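Local coordinates for Bd3460 (Bdellovibrio bacteriovorus, PDB 5CEC), which binds the predatory endopeptidase Bd3459 as its ankyrin-repeat immunity protein, probably protecting the predator from its own enzyme during cell invasion, at residues 111-116 and 146-151; 122-127 and 132-137. One frame throughout, in Å; residues are numbered along the deposited sequence.

Contact 1 (111-116 and 146-151)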
loop_
_atom_site.group_PDB
_atom_site.type_symbol
_atom_site.label_atom_id
_atom_site.label_comp_id
_atom_site.label_asym_id
_atom_site.label_seq_id
_atom_site.Cartn_x
_atom_site.Cartn_y
_atom_site.Cartn_z
ATOM N N VAL B 111 -12.620 0.618 -8.114
ATOM C CA VAL B 111 -13.799 1.322 -7.668
ATOM C C VAL B 111 -14.337 2.198 -8.797
ATOM O O VAL B 111 -15.555 2.251 -9.052
ATOM C CB VAL B 111 -13.526 2.150 -6.398
ATOM C CG1 VAL B 111 -14.699 3.070 -6.112
ATOM C CG2 VAL B 111 -13.267 1.245 -5.200
ATOM N N ALA B 112 -13.443 2.882 -9.485
ATOM C CA ALA B 112 -13.869 3.764 -10.576
ATOM C C ALA B 112 -14.641 2.928 -11.615
ATOM O O ALA B 112 -15.714 3.359 -12.088
ATOM C CB ALA B 112 -12.674 4.443 -11.239
ATOM N N GLU B 113 -14.104 1.760 -11.991
ATOM C CA GLU B 113 -14.801 0.906 -12.942
ATOM C C GLU B 113 -16.174 0.506 -12.466
ATOM O O GLU B 113 -17.120 0.523 -13.259
ATOM C CB GLU B 113 -13.986 -0.333 -13.321
ATOM C CG GLU B 113 -12.752 -0.001 -14.146
ATOM C CD GLU B 113 -13.128 0.542 -15.498
ATOM O OE1 GLU B 113 -13.652 -0.227 -16.328
ATOM O OE2 GLU B 113 -12.979 1.756 -15.692
ATOM N N GLU B 114 -16.274 0.150 -11.188
ATOM C CA GLU B 114 -17.545 -0.220 -10.585
ATOM C C GLU B 114 -18.528 0.928 -10.689
ATOM O O GLU B 114 -19.685 0.718 -11.023
ATOM C CB GLU B 114 -17.338 -0.636 -9.126
ATOM C CG GLU B 114 -18.577 -1.184 -8.430
ATOM C CD GLU B 114 -18.995 -2.575 -8.883
ATOM O OE1 GLU B 114 -18.187 -3.306 -9.499
ATOM O OE2 GLU B 114 -20.155 -2.931 -8.603
ATOM N N LEU B 115 -18.089 2.137 -10.350
ATOM C CA LEU B 115 -18.960 3.314 -10.354
ATOM C C LEU B 115 -19.422 3.667 -11.758
ATOM O O LEU B 115 -20.614 3.961 -11.986
ATOM C CB LEU B 115 -18.296 4.510 -9.673
ATOM C CG LEU B 115 -18.174 4.383 -8.154
ATOM C CD1 LEU B 115 -17.246 5.457 -7.641
ATOM C CD2 LEU B 115 -19.509 4.491 -7.443
ATOM N N ILE B 116 -18.515 3.576 -12.724
ATOM C CA ILE B 116 -18.902 3.851 -14.125
ATOM C C ILE B 116 -19.950 2.823 -14.633
ATOM O O ILE B 116 -20.931 3.216 -15.243
ATOM C CB ILE B 116 -17.643 3.888 -15.034
ATOM C CG1 ILE B 116 -16.757 5.082 -14.647
ATOM C CG2 ILE B 116 -18.015 3.985 -16.514
ATOM C CD1 ILE B 116 -15.373 5.056 -15.248
ATOM N N ALA B 146 -9.621 5.205 -18.470
ATOM C CA ALA B 146 -9.716 6.249 -19.479
ATOM C C ALA B 146 -10.639 5.777 -20.638
ATOM O O ALA B 146 -11.472 6.540 -21.135
ATOM C CB ALA B 146 -8.323 6.621 -19.990
ATOM N N GLU B 147 -10.444 4.537 -21.085
ATOM C CA GLU B 147 -11.289 3.923 -22.137
ATOM C C GLU B 147 -12.751 3.820 -21.683
ATOM O O GLU B 147 -13.648 4.114 -22.453
ATOM C CB GLU B 147 -10.734 2.556 -22.567
ATOM C CG GLU B 147 -9.431 2.667 -23.311
ATOM C CD GLU B 147 -8.837 1.374 -23.793
ATOM O OE1 GLU B 147 -9.005 0.326 -23.142
ATOM O OE2 GLU B 147 -8.158 1.422 -24.842
ATOM N N SER B 148 -12.985 3.402 -20.441
ATOM C CA SER B 148 -14.341 3.329 -19.931
ATOM C C SER B 148 -15.046 4.678 -19.930
ATOM O O SER B 148 -16.244 4.761 -20.209
ATOM C CB SER B 148 -14.376 2.700 -18.547
ATOM O OG SER B 148 -13.944 1.335 -18.591
ATOM N N ILE B 149 -14.312 5.722 -19.603
ATOM C CA ILE B 149 -14.868 7.076 -19.637
ATOM C C ILE B 149 -15.256 7.461 -21.068
ATOM O O ILE B 149 -16.352 7.952 -21.310
ATOM C CB ILE B 149 -13.876 8.068 -18.996
ATOM C CG1 ILE B 149 -13.786 7.818 -17.494
ATOM C CG2 ILE B 149 -14.239 9.508 -19.311
ATOM C CD1 ILE B 149 -12.582 8.449 -16.846
ATOM N N LEU B 150 -14.355 7.242 -22.013
ATOM C CA LEU B 150 -14.623 7.605 -23.405
ATOM C C LEU B 150 -15.768 6.791 -24.010
ATOM O O LEU B 150 -16.493 7.266 -24.863
ATOM C CB LEU B 150 -13.377 7.422 -24.268
ATOM C CG LEU B 150 -12.241 8.395 -23.928
ATOM C CD1 LEU B 150 -11.053 8.053 -24.823
ATOM C CD2 LEU B 150 -12.651 9.842 -24.090
ATOM N N ALA B 151 -15.941 5.566 -23.541
ATOM C CA ALA B 151 -17.051 4.733 -24.013
ATOM C C ALA B 151 -18.397 5.369 -23.645
ATOM O O ALA B 151 -19.384 5.149 -24.312
ATOM C CB ALA B 151 -16.932 3.339 -23.425
#

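Contact 2 (122-127 and 132-137)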
loop_
_atom_site.group_PDB
_atom_site.type_symbol
_atom_site.label_atom_id
_atom_site.label_comp_id
_atom_site.label_asym_id
_atom_site.label_seq_id
_atom_site.Cartn_x
_atom_site.Cartn_y
_atom_site.Cartn_z
ATOM N N VAL B 122 -19.458 10.514 -15.888
ATOM C CA VAL B 122 -18.045 10.612 -16.188
ATOM C C VAL B 122 -17.613 12.000 -16.637
ATOM O O VAL B 122 -16.404 12.276 -16.670
ATOM C CB VAL B 122 -17.581 9.543 -17.189
ATOM C CG1 VAL B 122 -17.897 8.139 -16.683
ATOM C CG2 VAL B 122 -18.215 9.753 -18.562
ATOM N N ASP B 123 -18.571 12.865 -17.001
ATOM C CA ASP B 123 -18.266 14.236 -17.422
ATOM C C ASP B 123 -18.228 15.136 -16.197
ATOM O O ASP B 123 -19.093 15.983 -15.975
ATOM C CB ASP B 123 -19.251 14.727 -18.450
ATOM C CG ASP B 123 -18.889 16.082 -19.030
ATOM O OD1 ASP B 123 -17.791 16.627 -18.726
ATOM O OD2 ASP B 123 -19.723 16.626 -19.784
ATOM N N ILE B 124 -17.154 14.977 -15.431
ATOM C CA ILE B 124 -16.973 15.696 -14.167
ATOM C C ILE B 124 -15.563 16.239 -14.092
ATOM O O ILE B 124 -14.688 15.873 -14.906
ATOM C CB ILE B 124 -17.291 14.800 -12.955
ATOM C CG1 ILE B 124 -16.307 13.614 -12.848
ATOM C CG2 ILE B 124 -18.738 14.334 -13.028
ATOM C CD1 ILE B 124 -16.577 12.695 -11.685
ATOM N N ILE B 125 -15.360 17.139 -13.127
ATOM C CA ILE B 125 -14.098 17.832 -12.895
ATOM C C ILE B 125 -13.526 17.418 -11.543
ATOM O O ILE B 125 -14.249 17.296 -10.561
ATOM C CB ILE B 125 -14.325 19.364 -12.885
ATOM C CG1 ILE B 125 -14.934 19.852 -14.214
ATOM C CG2 ILE B 125 -13.058 20.150 -12.572
ATOM C CD1 ILE B 125 -14.162 19.495 -15.448
ATOM N N VAL B 126 -12.224 17.169 -11.526
ATOM C CA VAL B 126 -11.529 16.805 -10.300
ATOM C C VAL B 126 -10.967 18.083 -9.657
ATOM O O VAL B 126 -10.762 19.105 -10.310
ATOM C CB VAL B 126 -10.441 15.729 -10.526
ATOM C CG1 VAL B 126 -11.057 14.492 -11.184
ATOM C CG2 VAL B 126 -9.247 16.213 -11.365
ATOM N N ALA B 127 -10.686 17.972 -8.383
ATOM C CA ALA B 127 -10.246 19.113 -7.604
ATOM C C ALA B 127 -8.878 19.614 -8.077
ATOM O O ALA B 127 -8.097 18.868 -8.691
ATOM C CB ALA B 127 -10.170 18.751 -6.127
ATOM N N ASP B 132 -8.942 19.971 -14.050
ATOM C CA ASP B 132 -8.757 18.794 -14.884
ATOM C C ASP B 132 -10.063 17.996 -14.961
ATOM O O ASP B 132 -10.795 17.855 -13.965
ATOM C CB ASP B 132 -7.688 17.876 -14.321
ATOM C CG ASP B 132 -6.266 18.319 -14.608
ATOM O OD1 ASP B 132 -6.053 19.245 -15.413
ATOM O OD2 ASP B 132 -5.378 17.643 -14.032
ATOM N N THR B 133 -10.348 17.520 -16.163
ATOM C CA THR B 133 -11.444 16.577 -16.319
ATOM C C THR B 133 -11.085 15.235 -15.702
ATOM O O THR B 133 -9.908 14.881 -15.589
ATOM C CB THR B 133 -11.844 16.351 -17.779
ATOM O OG1 THR B 133 -10.747 15.737 -18.462
ATOM C CG2 THR B 133 -12.227 17.659 -18.451
ATOM N N LEU B 134 -12.097 14.482 -15.315
ATOM C CA LEU B 134 -11.898 13.086 -14.886
ATOM C C LEU B 134 -11.104 12.298 -15.938
ATOM O O LEU B 134 -10.192 11.521 -15.603
ATOM C CB LEU B 134 -13.233 12.397 -14.641
ATOM C CG LEU B 134 -13.165 11.043 -13.955
ATOM C CD1 LEU B 134 -12.924 11.244 -12.457
ATOM C CD2 LEU B 134 -14.443 10.260 -14.175
ATOM N N PHE B 135 -11.482 12.483 -17.201
ATOM C CA PHE B 135 -10.784 11.795 -18.291
ATOM C C PHE B 135 -9.294 12.091 -18.274
ATOM O O PHE B 135 -8.482 11.175 -18.415
ATOM C CB PHE B 135 -11.347 12.152 -19.681
ATOM C CG PHE B 135 -10.546 11.516 -20.767
ATOM C CD1 PHE B 135 -10.607 10.157 -20.972
ATOM C CD2 PHE B 135 -9.661 12.274 -21.519
ATOM C CE1 PHE B 135 -9.783 9.544 -21.909
ATOM C CE2 PHE B 135 -8.821 11.686 -22.426
ATOM C CZ PHE B 135 -8.891 10.315 -22.640
ATOM N N MET B 136 -8.933 13.364 -18.131
ATOM C CA MET B 136 -7.520 13.724 -18.098
ATOM C C MET B 136 -6.745 13.013 -17.012
ATOM O O MET B 136 -5.643 12.539 -17.231
ATOM C CB MET B 136 -7.347 15.241 -17.937
ATOM C CG MET B 136 -7.683 15.984 -19.180
ATOM S SD MET B 136 -7.769 17.766 -18.940
ATOM C CE MET B 136 -6.048 18.180 -18.706
ATOM N N ARG B 137 -7.315 12.958 -15.833
ATOM C CA ARG B 137 -6.662 12.341 -14.712
ATOM C C ARG B 137 -6.474 10.840 -14.956
ATOM O O ARG B 137 -5.400 10.267 -14.703
ATOM C CB ARG B 137 -7.419 12.637 -13.408
ATOM C CG ARG B 137 -6.719 12.131 -12.154
ATOM C CD ARG B 137 -5.309 12.668 -11.944
ATOM N NE ARG B 137 -5.273 14.127 -12.102
ATOM C CZ ARG B 137 -5.590 15.029 -11.162
ATOM N NH1 ARG B 137 -5.852 14.648 -9.930
ATOM N NH2 ARG B 137 -5.635 16.311 -11.479
HETATM O O HOH W 1 -14.125 13.504 -17.949
HETATM O O HOH W 2 -7.200 16.291 -8.073
HETATM O O HOH W 3 -7.827 20.014 -11.430
HETATM O O HOH W 4 -5.526 18.607 -9.729
#

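Contact 1 (111-116 and 146-151)
E113 reaches across from one helix to S148 on the next, where the hydroxyl OG of S148 donates to OE1 of E113 at 2.8 Å. The bond arrives on the syn lone pair of OE1, the side of its other oxygen. That other oxygen, OE2 of E113, is also close, 3.1 Å from S148 OG and 3.3 Å from S148 CB, so both carboxylate oxygens face the serine side chain. Two torsions bring the groups together. The glutamate chain folds at chi2 (-66°), swinging its carboxylate across to the neighbouring helix, while OG of S148 stands beside its own backbone N and opposite the carbonyl carbon (chi1 -64°). Both polar ends have further partners: T145 OG1 bonds to E113 OE2, and K144 O is a second acceptor for S148 OG, whose single proton must be shared between K144 O and E113 OE1 or alternate between them.

Beside this polar bridge runs an apolar one. I116 and I149 cross at about a right angle, with CD1 of I116 resting 3.9 Å from CG1 of I149. The same methyl carbon, I116 CD1, is 4.2 Å from S148 CB, which therefore touches both the carboxylate and the isoleucine. L100 of helix 99-105 packs on I116, and L134 and F135 pack on I149, tying this pair into the core.

The helix axes run nearly parallel, at 14°, and approach to 10.4 Å, with the closest CA atoms, those of I116 and S148, 7.4 Å apart. Such spacing is that of neighbouring helices in an ankyrin stack, where side chains bridge the gap. The chemistry implies a divided interface: buried isoleucines on one side, and on the other a carboxylate whose rotation is limited by hydroxyl partners at both oxygens.

Contact 2 (122-127 and 132-137)
Two backbone hydrogen bonds join I124 to L134 and V126 to D132, enclosing a single bridge between I125 and T133. N of V126 meets O of D132 at 2.9 Å, almost in line with the carbonyl (C=O...N angle 171°). N of L134 meets O of I124 at 3.0 Å, at a more bent 147° and tilted from the carbonyl plane.

Apolar packing follows from this register. The side chains of I124 and L134 run alongside each other in one direction, with I124 CG1 3.8 Å from L134 CB. V126 instead crosses L134 at about a right angle, its CG1 4.0 Å from L134 CD1. L100 and V104 of helix 99-105 add to the surroundings of L134.

The arrangement is the ankyrin hairpin-like loop that leads into helix 134-141, and T133 to M136 probably stand where ankyrin repeats commonly carry TPLH, with only the threonine kept. T133 is the N-cap: its chi1 of 65° puts OG1 between the backbone N and the carbonyl carbon, from where it accepts from M136 N at 3.0 Å.

Charge pairing occurs inside 132-137. R137, its chain bent at chi2 and chi3, turns back so that NH2 meets OD2 of D132 at 2.9 Å, in the guanidinium plane, on the anti side of the carboxylate and somewhat out of its plane. CG2 of V126 lies over one guanidinium face, toward its rim and 3.6 Å from NH2 of R137. N161 holds the other oxygen, OD1 of D132.

Water completes the polar network. One molecule bridges V122 O and F135 N; another accepts from R137 NH1 and donates to A127 O at 2.8 Å. A127 and R137 also pack on S393 and Q400 of the Bd3459 chain.

How the contacts relate
The centres of contacts 1 and 2 lie about 12 Å apart, and contact 2 falls between the two halves of contact 1 in sequence: 111-116, then 122-127, 132-137 and 146-151. Helix 109-117 leads through the loop to helix 134-141, and helix 143-152 follows directly. The contacts touch through F135, whose CE1 packs 3.4 Å from L150 CG, and through L134, whose CD2 is 3.7 Å from I149 CD1. Within the ankyrin array, contact 1 joins the nearly parallel helices 109-117 and 143-152, while contact 2 ties the connecting loop to the start of helix 134-141. Contact 2 reaches Bd3459, whereas no other chain of the assembly touches the segments of contact 1.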